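Local coordinates for multiheme cytochrome cf (Carboxydothermus ferrireducens DSM 11255, PDB 6QVM), which probably works as an extracellular Fe(III) reductase of the S-layer, passing electrons along eleven c-type hemes toward insoluble substrates, at residues A[477-482]-A[488-493]; A[438-443]-A[498-503]; A[352-357]-A[380-385]. One frame throughout, in Å; residues are numbered along the deposited sequence.

Contact 1 (A[477-482]-A[488-493]); sequences HSPHSE and QLRKEP. With HEC (heme c), chain L; PO4 (phosphate ion), chain T.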
# COMPACT_ATOMS: atom_id res chain seq x y z
N HIS A 477 8.04 1.85 -6.29
CA HIS A 477 7.71 2.13 -4.90
C HIS A 477 6.92 0.99 -4.29
O HIS A 477 6.05 0.41 -4.94
CB HIS A 477 6.88 3.42 -4.77
CG HIS A 477 7.57 4.64 -5.28
ND1 HIS A 477 8.40 5.41 -4.49
CD2 HIS A 477 7.53 5.25 -6.49
CE1 HIS A 477 8.85 6.43 -5.20
NE2 HIS A 477 8.34 6.36 -6.41
N SER A 478 7.22 0.67 -3.05
CA SER A 478 6.34 -0.22 -2.31
C SER A 478 5.21 0.58 -1.68
O SER A 478 5.47 1.63 -1.08
CB SER A 478 7.11 -0.96 -1.23
OG SER A 478 6.21 -1.66 -0.38
N PRO A 479 3.96 0.13 -1.80
CA PRO A 479 2.86 0.85 -1.14
C PRO A 479 2.71 0.50 0.33
O PRO A 479 1.90 1.12 1.02
CB PRO A 479 1.63 0.39 -1.93
CG PRO A 479 1.97 -1.01 -2.32
CD PRO A 479 3.47 -1.03 -2.57
N HIS A 480 3.49 -0.46 0.83
CA HIS A 480 3.24 -1.06 2.13
C HIS A 480 4.36 -0.88 3.15
O HIS A 480 4.11 -1.07 4.34
CB HIS A 480 2.97 -2.57 1.98
CG HIS A 480 1.74 -2.89 1.20
ND1 HIS A 480 1.70 -3.91 0.28
CD2 HIS A 480 0.51 -2.32 1.20
CE1 HIS A 480 0.49 -3.97 -0.24
NE2 HIS A 480 -0.25 -3.02 0.29
N SER A 481 5.56 -0.52 2.72
CA SER A 481 6.65 -0.47 3.69
C SER A 481 7.79 0.38 3.15
O SER A 481 7.93 0.58 1.94
CB SER A 481 7.16 -1.88 4.03
OG SER A 481 7.77 -2.48 2.90
N GLU A 482 8.60 0.87 4.08
CA GLU A 482 9.85 1.57 3.79
C GLU A 482 11.00 0.66 4.19
O GLU A 482 11.12 0.27 5.36
CB GLU A 482 9.91 2.89 4.56
CG GLU A 482 11.31 3.44 4.76
CD GLU A 482 11.92 3.98 3.48
OE1 GLU A 482 11.17 4.52 2.64
OE2 GLU A 482 13.16 3.86 3.32
N GLN A 488 10.09 4.99 0.11
CA GLN A 488 9.52 3.65 -0.02
C GLN A 488 9.96 2.98 -1.32
O GLN A 488 9.23 2.17 -1.89
CB GLN A 488 7.99 3.69 0.08
CG GLN A 488 7.49 4.15 1.45
CD GLN A 488 5.99 4.24 1.56
OE1 GLN A 488 5.45 5.17 2.17
NE2 GLN A 488 5.29 3.27 0.98
N LEU A 489 11.17 3.30 -1.78
CA LEU A 489 11.73 2.65 -2.95
C LEU A 489 12.11 1.22 -2.63
O LEU A 489 12.44 0.88 -1.49
CB LEU A 489 12.95 3.43 -3.45
CG LEU A 489 12.69 4.84 -3.99
CD1 LEU A 489 14.00 5.60 -4.16
CD2 LEU A 489 11.94 4.77 -5.32
N ARG A 490 12.07 0.36 -3.65
CA ARG A 490 12.40 -1.04 -3.47
C ARG A 490 13.90 -1.31 -3.51
O ARG A 490 14.34 -2.38 -3.06
CB ARG A 490 11.70 -1.89 -4.54
CG ARG A 490 10.21 -1.61 -4.64
CD ARG A 490 9.55 -2.49 -5.68
NE ARG A 490 8.10 -2.30 -5.67
CZ ARG A 490 7.27 -2.91 -4.82
NH1 ARG A 490 7.74 -3.73 -3.89
NH2 ARG A 490 5.97 -2.68 -4.89
N LYS A 491 14.70 -0.39 -4.05
CA LYS A 491 16.14 -0.57 -4.16
C LYS A 491 16.83 0.77 -3.96
O LYS A 491 16.19 1.83 -3.95
CB LYS A 491 16.56 -1.15 -5.52
CG LYS A 491 15.98 -2.50 -5.89
CD LYS A 491 16.34 -2.84 -7.33
CE LYS A 491 15.56 -4.04 -7.85
NZ LYS A 491 16.15 -5.34 -7.44
N GLU A 492 18.15 0.70 -3.81
CA GLU A 492 18.95 1.91 -3.87
C GLU A 492 18.75 2.57 -5.23
O GLU A 492 18.66 1.88 -6.25
CB GLU A 492 20.43 1.57 -3.65
CG GLU A 492 21.33 2.76 -3.36
N PRO A 493 18.62 3.90 -5.28
CA PRO A 493 18.22 4.57 -6.54
C PRO A 493 18.99 4.14 -7.78
O PRO A 493 18.37 3.82 -8.80
CB PRO A 493 18.42 6.05 -6.21
CG PRO A 493 18.17 6.13 -4.75
CD PRO A 493 18.70 4.86 -4.16
FE HEC L . 8.41 7.93 -7.63
CHA HEC L . 10.39 9.91 -5.66
CHB HEC L . 5.65 9.00 -5.92
CHC HEC L . 6.40 6.28 -9.90
CHD HEC L . 11.13 6.19 -8.81
NA HEC L . 8.08 9.19 -6.06
C1A HEC L . 9.04 9.94 -5.40
C2A HEC L . 8.37 10.75 -4.41
C3A HEC L . 7.05 10.49 -4.48
C4A HEC L . 6.86 9.51 -5.52
CMA HEC L . 5.96 11.13 -3.60
CAA HEC L . 9.06 11.76 -3.46
CBA HEC L . 9.35 12.99 -4.32
CGA HEC L . 10.12 14.02 -3.53
O1A HEC L . 9.52 15.08 -3.23
O2A HEC L . 11.31 13.78 -3.19
NB HEC L . 6.41 7.66 -7.86
C1B HEC L . 5.44 8.28 -7.09
C2B HEC L . 4.16 8.05 -7.72
C3B HEC L . 4.36 7.28 -8.81
C4B HEC L . 5.78 7.03 -8.92
CMB HEC L . 2.82 8.55 -7.15
CAB HEC L . 3.29 6.77 -9.81
CBB HEC L . 2.52 7.92 -10.50
NC HEC L . 8.70 6.44 -9.02
C1C HEC L . 7.74 5.99 -9.93
C2C HEC L . 8.39 5.14 -10.91
C3C HEC L . 9.72 5.17 -10.67
C4C HEC L . 9.92 5.95 -9.45
CMC HEC L . 7.67 4.52 -12.13
CAC HEC L . 10.86 4.43 -11.42
CBC HEC L . 10.95 4.79 -12.92
ND HEC L . 10.44 8.03 -7.28
C1D HEC L . 11.38 7.21 -7.90
C2D HEC L . 12.68 7.57 -7.42
C3D HEC L . 12.46 8.73 -6.45
C4D HEC L . 11.04 8.96 -6.43
CMD HEC L . 14.02 6.93 -7.82
CAD HEC L . 13.55 9.50 -5.67
CBD HEC L . 13.73 10.83 -6.40
CGD HEC L . 14.90 11.59 -5.83
O1D HEC L . 14.83 12.85 -5.83
O2D HEC L . 15.88 10.95 -5.38
P PO4 T . 5.47 -4.92 -0.81
O1 PO4 T . 6.19 -4.36 0.40
O2 PO4 T . 6.34 -5.93 -1.51
O3 PO4 T . 4.18 -5.58 -0.38
O4 PO4 T . 5.14 -3.82 -1.80
O HOH W 1 2.52 3.38 2.81
O HOH W 2 13.00 2.11 0.83
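Gln488 and Ser478 hold each other twice, and here the contact is tightest. Ser478 N donates to Gln488 O at 2.8 Å, while Gln488 NE2 returns a 2.6 Å bond to Ser478 O. With CG anti to its carbonyl carbon (chi1 -64°) and the chain extended beyond, Gln488 runs past Ser481 O to reach Ser478 O, a span that suits a long side chain ending in an amide N-H. Were an alanine to stand here, Ser478 O would probably lose its amide donor and a gap open beside Ser481 O. Gln488 N donates to Glu482 OE1 at 2.8 Å. Leu489 lies alongside His477, its CD2 over one face of the ring, 3.5 Å from CE1, and against the heme. This ring belongs to a CXXCH heme c motif: NE2 binds the iron at 2.0 Å opposite His559, and the hydrogen bond of ND1 to Lys487 O fixes its rotation. The other side is looser. Water 2 bridges Leu489 O and, weakly, Glu482 OE2, which is held mainly by the N-H groups of Gly484 and Gly486. Arg490, tied through NE to Val474 O, lays one guanidinium face over Ser478 CA and weakly bonds a phosphate ion, probably from the crystallisation liquor. Ser478 OG lies 2.8 Å from phosphate O4 and accepts from His480 N, an ST turn; His480 ND1 meets phosphate O3 at 3.1 Å, almost straight (173°).

Contact 2 (A[438-443]-A[498-503]); sequences DYRTAL and MECHTG. With HEC (heme c), chain M.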
# COMPACT_ATOMS: atom_id res chain seq x y z
N ASP A 438 2.57 -5.80 -14.51
CA ASP A 438 1.86 -7.02 -14.16
C ASP A 438 2.58 -8.27 -14.65
O ASP A 438 2.31 -9.36 -14.13
CB ASP A 438 0.42 -6.99 -14.70
CG ASP A 438 0.33 -6.53 -16.14
OD1 ASP A 438 1.29 -5.91 -16.63
OD2 ASP A 438 -0.71 -6.79 -16.78
N TYR A 439 3.50 -8.15 -15.61
CA TYR A 439 4.37 -9.28 -15.93
C TYR A 439 5.37 -9.52 -14.81
O TYR A 439 5.57 -10.67 -14.39
CB TYR A 439 5.10 -9.05 -17.24
CG TYR A 439 6.17 -10.11 -17.50
CD1 TYR A 439 7.50 -9.90 -17.12
CD2 TYR A 439 5.85 -11.31 -18.12
CE1 TYR A 439 8.47 -10.86 -17.35
CE2 TYR A 439 6.82 -12.27 -18.36
CZ TYR A 439 8.12 -12.04 -17.97
OH TYR A 439 9.08 -13.01 -18.21
N ARG A 440 6.01 -8.46 -14.33
CA ARG A 440 7.08 -8.61 -13.35
C ARG A 440 6.58 -9.26 -12.07
O ARG A 440 7.29 -10.06 -11.45
CB ARG A 440 7.72 -7.25 -13.06
CG ARG A 440 8.52 -6.69 -14.22
CD ARG A 440 8.83 -5.21 -14.03
NE ARG A 440 9.55 -4.96 -12.79
CZ ARG A 440 10.88 -4.96 -12.68
NH1 ARG A 440 11.45 -4.73 -11.50
NH2 ARG A 440 11.64 -5.19 -13.74
N THR A 441 5.35 -8.93 -11.65
CA THR A 441 4.79 -9.55 -10.46
C THR A 441 4.28 -10.96 -10.76
O THR A 441 4.45 -11.86 -9.94
CB THR A 441 3.66 -8.69 -9.89
OG1 THR A 441 2.65 -8.52 -10.88
CG2 THR A 441 4.20 -7.34 -9.45
N ALA A 442 3.68 -11.16 -11.94
CA ALA A 442 3.24 -12.50 -12.32
C ALA A 442 4.43 -13.45 -12.38
O ALA A 442 4.37 -14.57 -11.84
CB ALA A 442 2.52 -12.45 -13.66
N LEU A 443 5.51 -13.03 -13.04
CA LEU A 443 6.72 -13.84 -13.10
C LEU A 443 7.25 -14.16 -11.71
O LEU A 443 7.55 -15.32 -11.40
CB LEU A 443 7.78 -13.12 -13.93
CG LEU A 443 9.22 -13.65 -13.85
CD1 LEU A 443 9.29 -15.12 -14.22
CD2 LEU A 443 10.14 -12.82 -14.73
N MET A 498 19.44 0.99 -12.86
CA MET A 498 20.36 0.14 -13.61
C MET A 498 19.83 -1.27 -13.80
O MET A 498 20.37 -2.01 -14.63
CB MET A 498 21.72 0.10 -12.90
CG MET A 498 22.39 1.46 -12.75
SD MET A 498 24.07 1.38 -12.13
CE MET A 498 23.85 0.31 -10.71
N GLU A 499 18.78 -1.67 -13.06
CA GLU A 499 18.20 -2.99 -13.26
C GLU A 499 17.59 -3.14 -14.65
O GLU A 499 17.64 -4.22 -15.24
CB GLU A 499 17.14 -3.26 -12.19
CG GLU A 499 16.38 -4.57 -12.38
CD GLU A 499 15.02 -4.56 -11.70
OE1 GLU A 499 14.31 -5.58 -11.78
OE2 GLU A 499 14.67 -3.53 -11.09
N CYS A 500 17.01 -2.06 -15.19
CA CYS A 500 16.42 -2.07 -16.52
C CYS A 500 17.30 -1.44 -17.58
O CYS A 500 17.29 -1.90 -18.72
CB CYS A 500 15.07 -1.35 -16.52
SG CYS A 500 13.77 -2.09 -15.48
N HIS A 501 18.06 -0.40 -17.24
CA HIS A 501 18.90 0.31 -18.20
C HIS A 501 20.31 -0.28 -18.26
O HIS A 501 21.32 0.42 -18.17
CB HIS A 501 18.92 1.79 -17.87
CG HIS A 501 17.58 2.43 -17.93
ND1 HIS A 501 17.14 3.14 -19.03
CD2 HIS A 501 16.55 2.45 -17.05
CE1 HIS A 501 15.91 3.57 -18.81
NE2 HIS A 501 15.53 3.17 -17.62
N THR A 502 20.36 -1.60 -18.41
CA THR A 502 21.60 -2.33 -18.60
C THR A 502 21.61 -2.97 -19.98
O THR A 502 20.56 -3.37 -20.50
CB THR A 502 21.79 -3.39 -17.51
OG1 THR A 502 23.02 -4.09 -17.72
CG2 THR A 502 20.63 -4.39 -17.53
N GLY A 503 22.79 -3.05 -20.58
CA GLY A 503 22.97 -3.74 -21.84
C GLY A 503 23.36 -5.18 -21.59
O GLY A 503 22.70 -6.11 -22.06
FE HEC M . 13.76 4.02 -17.34
CHA HEC M . 12.67 5.18 -20.38
CHB HEC M . 15.64 6.87 -16.93
CHC HEC M . 14.29 3.18 -14.06
CHD HEC M . 12.65 0.87 -18.04
NA HEC M . 14.13 5.68 -18.45
C1A HEC M . 13.54 5.98 -19.66
C2A HEC M . 13.99 7.31 -20.05
C3A HEC M . 14.80 7.77 -19.10
C4A HEC M . 14.91 6.76 -18.08
CMA HEC M . 15.51 9.14 -19.11
CAA HEC M . 13.56 8.06 -21.32
CBA HEC M . 12.37 8.89 -20.84
CGA HEC M . 11.80 9.76 -21.92
O1A HEC M . 12.54 10.09 -22.89
O2A HEC M . 10.61 10.14 -21.80
NB HEC M . 14.80 4.86 -15.78
C1B HEC M . 15.43 6.10 -15.80
C2B HEC M . 15.83 6.42 -14.45
C3B HEC M . 15.47 5.39 -13.65
C4B HEC M . 14.81 4.39 -14.48
CMB HEC M . 16.60 7.71 -14.06
CAB HEC M . 15.68 5.26 -12.12
CBB HEC M . 14.93 6.37 -11.35
NC HEC M . 13.60 2.32 -16.28
C1C HEC M . 13.75 2.22 -14.90
C2C HEC M . 13.26 0.91 -14.48
C3C HEC M . 12.73 0.30 -15.57
C4C HEC M . 12.98 1.16 -16.73
CMC HEC M . 13.16 0.47 -13.00
CAC HEC M . 12.08 -1.11 -15.69
CBC HEC M . 10.88 -1.33 -14.74
ND HEC M . 12.78 3.16 -18.97
C1D HEC M . 12.46 1.81 -19.04
C2D HEC M . 11.89 1.53 -20.33
C3D HEC M . 11.88 2.88 -21.07
C4D HEC M . 12.47 3.83 -20.14
CMD HEC M . 11.41 0.14 -20.79
CAD HEC M . 11.41 3.24 -22.50
CBD HEC M . 10.15 2.47 -22.94
CGD HEC M . 9.50 3.16 -24.11
O1D HEC M . 10.21 3.82 -24.91
O2D HEC M . 8.26 3.03 -24.26
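Arg440 and Glu499 form a salt bridge between helix 437-449 and the heme-binding end of helix 493-500. Its strongest bond runs from Arg440 NH1 to Glu499 OE1 at 3.0 Å, meeting the oxygen on its syn side, 25° out of the carboxylate plane. Two weaker bonds flank it, NH1 to Glu499 OE2 at 3.5 Å and NH2 to OE1 at 3.3 Å. The carboxylate lies at the edge of the guanidinium, but the two planes are turned 59° apart, so the pair is far from a flat two-pronged fit. Both side chains must be long, because the nearest CA atoms, those of Arg440 and Cys500, are 11.8 Å apart. The arginine bends at chi3 (57°), while the glutamate reaches out extended from the opposite direction. Arg440 NH2 is also hydrogen-bonded to Glu433 O, which steadies the group from its own side. Packing begins at the guanidinium face, where CBC, the terminal methyl of the thioether-linked heme substituent, sits 4.0 Å above the plane, toward its rim. Cys500 SG, 4.1 Å from Arg440 NH2, is bonded covalently to the neighbouring heme carbon CAC, and His501 NE2 binds the iron opposite His414, as the last two residues of a CXXCH motif do. An arginine so close to a thioether would place positive charge beside the heme edge, and the glutamate is likely to offset much of it.

Contact 3 (A[352-357]-A[380-385]); sequences EACHGP and SATCEK. With CA (calcium ion), chain S; HEC (heme c), chain I.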
# COMPACT_ATOMS: atom_id res chain seq x y z
N GLU A 352 -7.49 1.34 3.20
CA GLU A 352 -8.66 1.48 2.35
C GLU A 352 -8.60 2.70 1.45
O GLU A 352 -9.49 2.86 0.60
CB GLU A 352 -9.91 1.50 3.22
CG GLU A 352 -10.13 0.18 3.95
CD GLU A 352 -11.09 0.30 5.13
OE1 GLU A 352 -12.23 -0.22 5.03
OE2 GLU A 352 -10.71 0.94 6.14
N ALA A 353 -7.60 3.56 1.61
CA ALA A 353 -7.44 4.66 0.66
C ALA A 353 -7.04 4.14 -0.71
O ALA A 353 -7.33 4.76 -1.73
CB ALA A 353 -6.42 5.67 1.17
N CYS A 354 -6.39 2.98 -0.75
CA CYS A 354 -6.05 2.30 -1.99
C CYS A 354 -6.92 1.08 -2.28
O CYS A 354 -7.27 0.83 -3.43
CB CYS A 354 -4.58 1.85 -1.97
SG CYS A 354 -3.40 3.18 -1.65
N HIS A 355 -7.32 0.33 -1.25
CA HIS A 355 -8.07 -0.90 -1.42
C HIS A 355 -9.57 -0.69 -1.36
O HIS A 355 -10.33 -1.66 -1.48
CB HIS A 355 -7.64 -1.93 -0.36
CG HIS A 355 -6.22 -2.37 -0.49
ND1 HIS A 355 -5.81 -3.31 -1.41
CD2 HIS A 355 -5.10 -1.99 0.18
CE1 HIS A 355 -4.50 -3.49 -1.31
NE2 HIS A 355 -4.05 -2.71 -0.34
N GLY A 356 -10.02 0.55 -1.16
CA GLY A 356 -11.42 0.87 -1.16
C GLY A 356 -12.12 0.48 0.13
O GLY A 356 -11.50 -0.07 1.05
N PRO A 357 -13.42 0.73 0.22
CA PRO A 357 -14.18 0.35 1.42
C PRO A 357 -14.05 -1.14 1.71
O PRO A 357 -14.29 -1.97 0.84
CB PRO A 357 -15.62 0.72 1.06
CG PRO A 357 -15.49 1.70 -0.08
CD PRO A 357 -14.29 1.26 -0.84
N SER A 380 -1.22 3.06 -11.97
CA SER A 380 -0.78 4.31 -11.36
C SER A 380 -1.95 5.17 -10.90
O SER A 380 -1.77 6.03 -10.04
CB SER A 380 0.07 5.10 -12.34
OG SER A 380 1.25 4.39 -12.66
N ALA A 381 -3.15 4.95 -11.46
CA ALA A 381 -4.30 5.74 -11.07
C ALA A 381 -4.65 5.56 -9.60
O ALA A 381 -5.27 6.44 -8.99
CB ALA A 381 -5.50 5.38 -11.94
N THR A 382 -4.27 4.42 -9.02
CA THR A 382 -4.48 4.21 -7.59
C THR A 382 -3.77 5.29 -6.77
O THR A 382 -4.29 5.74 -5.74
CB THR A 382 -3.99 2.82 -7.19
OG1 THR A 382 -4.77 1.83 -7.88
CG2 THR A 382 -4.11 2.60 -5.69
N CYS A 383 -2.61 5.74 -7.24
CA CYS A 383 -1.83 6.75 -6.54
C CYS A 383 -2.05 8.16 -7.07
O CYS A 383 -1.94 9.13 -6.31
CB CYS A 383 -0.34 6.42 -6.64
SG CYS A 383 0.05 4.66 -6.57
N GLU A 384 -2.38 8.30 -8.36
CA GLU A 384 -2.43 9.61 -8.99
C GLU A 384 -3.59 10.46 -8.49
O GLU A 384 -3.57 11.68 -8.69
CB GLU A 384 -2.53 9.46 -10.51
CG GLU A 384 -1.20 9.17 -11.18
CD GLU A 384 -1.36 8.69 -12.61
OE1 GLU A 384 -2.34 7.96 -12.89
OE2 GLU A 384 -0.52 9.04 -13.46
N LYS A 385 -4.60 9.87 -7.85
CA LYS A 385 -5.71 10.69 -7.36
C LYS A 385 -5.28 11.60 -6.22
O LYS A 385 -5.99 12.56 -5.92
CB LYS A 385 -6.87 9.80 -6.94
CG LYS A 385 -6.52 8.76 -5.90
CD LYS A 385 -7.35 7.50 -6.11
CE LYS A 385 -7.88 6.93 -4.79
NZ LYS A 385 -8.82 5.79 -5.00
CA CA S . -0.31 11.00 -14.82
FE HEC I . -2.15 -3.01 -0.14
CHA HEC I . -1.51 -5.42 -2.50
CHB HEC I . -3.15 -5.50 2.04
CHC HEC I . -2.46 -0.69 2.35
CHD HEC I . -1.82 -0.50 -2.46
NA HEC I . -2.30 -5.07 -0.21
C1A HEC I . -2.01 -5.87 -1.30
C2A HEC I . -2.31 -7.25 -0.98
C3A HEC I . -2.78 -7.26 0.28
C4A HEC I . -2.78 -5.90 0.78
CMA HEC I . -3.26 -8.49 1.09
CAA HEC I . -2.13 -8.43 -1.97
CBA HEC I . -1.20 -9.56 -1.50
CGA HEC I . 0.01 -9.05 -0.76
O1A HEC I . 0.74 -8.19 -1.30
O2A HEC I . 0.24 -9.53 0.39
NB HEC I . -2.73 -3.08 1.83
C1B HEC I . -3.00 -4.23 2.55
C2B HEC I . -3.10 -3.86 3.95
C3B HEC I . -2.93 -2.52 4.04
C4B HEC I . -2.68 -2.01 2.70
CMB HEC I . -3.44 -4.87 5.07
CAB HEC I . -2.97 -1.65 5.33
CBB HEC I . -1.98 -2.15 6.40
NC HEC I . -2.20 -0.98 -0.08
C1C HEC I . -2.29 -0.21 1.07
C2C HEC I . -2.20 1.19 0.70
C3C HEC I . -1.89 1.24 -0.62
C4C HEC I . -1.97 -0.12 -1.14
CMC HEC I . -2.10 2.33 1.73
CAC HEC I . -1.66 2.51 -1.50
CBC HEC I . -0.56 3.47 -0.98
ND HEC I . -1.75 -2.97 -2.17
C1D HEC I . -1.61 -1.79 -2.90
C2D HEC I . -1.22 -2.14 -4.25
C3D HEC I . -1.13 -3.67 -4.27
C4D HEC I . -1.46 -4.10 -2.93
CMD HEC I . -0.96 -1.16 -5.41
CAD HEC I . -0.71 -4.55 -5.46
CBD HEC I . 0.75 -4.89 -5.20
CGD HEC I . 1.49 -5.19 -6.48
O1D HEC I . 2.73 -4.92 -6.52
O2D HEC I . 0.86 -5.69 -7.45
O HOH W 3 -6.27 4.45 -4.29
O HOH W 4 -2.63 11.31 -13.93
O HOH W 5 -0.43 13.27 -13.85
O HOH W 6 -2.06 10.25 -16.65
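Two heme c attachment sites meet where Cys354, in the CXXCH motif ending at His355, packs against Thr382, the residue just before the first cysteine of another such motif. The touch is nonpolar: Thr382 CG2 lies 3.8 Å from Cys354 CB. With CG2 anti to the backbone N, the threonine methyl faces the cysteine while OG1 turns back to a hydrogen bond with Ile377 O; a beta-branched residue with one methyl and one hydroxyl suits both tasks. Cys354 SG carries the thioether to heme carbon CAC, at 1.9 Å, and His355 NE2 binds the iron of the same heme, whose other axial ligand is His480. His355 ND1 is hydrogen-bonded to Leu371 O, which sets the turn of the ring. Cys383 SG is bonded covalently to CAB of a different heme.

Beside this small patch the segments are joined through water. Water 3 donates to Ala353 O and to Thr382 O, both at 2.8 Å, and accepts a weak bond from Lys385 NZ, so it bridges the carbonyls of two short helices. The lysine leans over from its own helix end, its NZ staying 3.7 Å from Ala353 O. On the far side of helix 381-384, Glu384 OE2 binds a calcium ion at 2.4 Å; three waters, Gly395 O, Asn398 OD1 and Asp399 OD1 complete seven ligands. A carboxylate is well matched to this hard cation.

Short helix 352-355 ends at Gly356, whose positive phi (78°) lets the chain turn away. The helix carries the heme through Cys354 and His355 and meets helix 381-384 at Thr382, with Asn326 ND2 hydrogen-bonded to Ala353 O as a second donor and the backbone of Ile328 to that of Lys385, while the calcium loop leads on to strand 400-403.

In the fold
Along the chain contact 3 closes first, at residue 385; contact 2 then opens on helix 437-449 and closes at 498-503, with contact 1 nested inside its loop. Contacts 1 and 3, centres about 17 Å apart, share a heme: its two axial histidines, His480 and His355, come one from each. Contacts 1 and 2, centres about 15 Å apart, are joined by helix 493-500, which starts in one and ends in the other, and Lys491 packs on Glu499. Contacts 2 and 3 do not touch, their nearest atoms being about 10 Å apart. Contact 1 therefore lies at the junction of successive heme sites, an arrangement consistent with electrons moving from heme to heme.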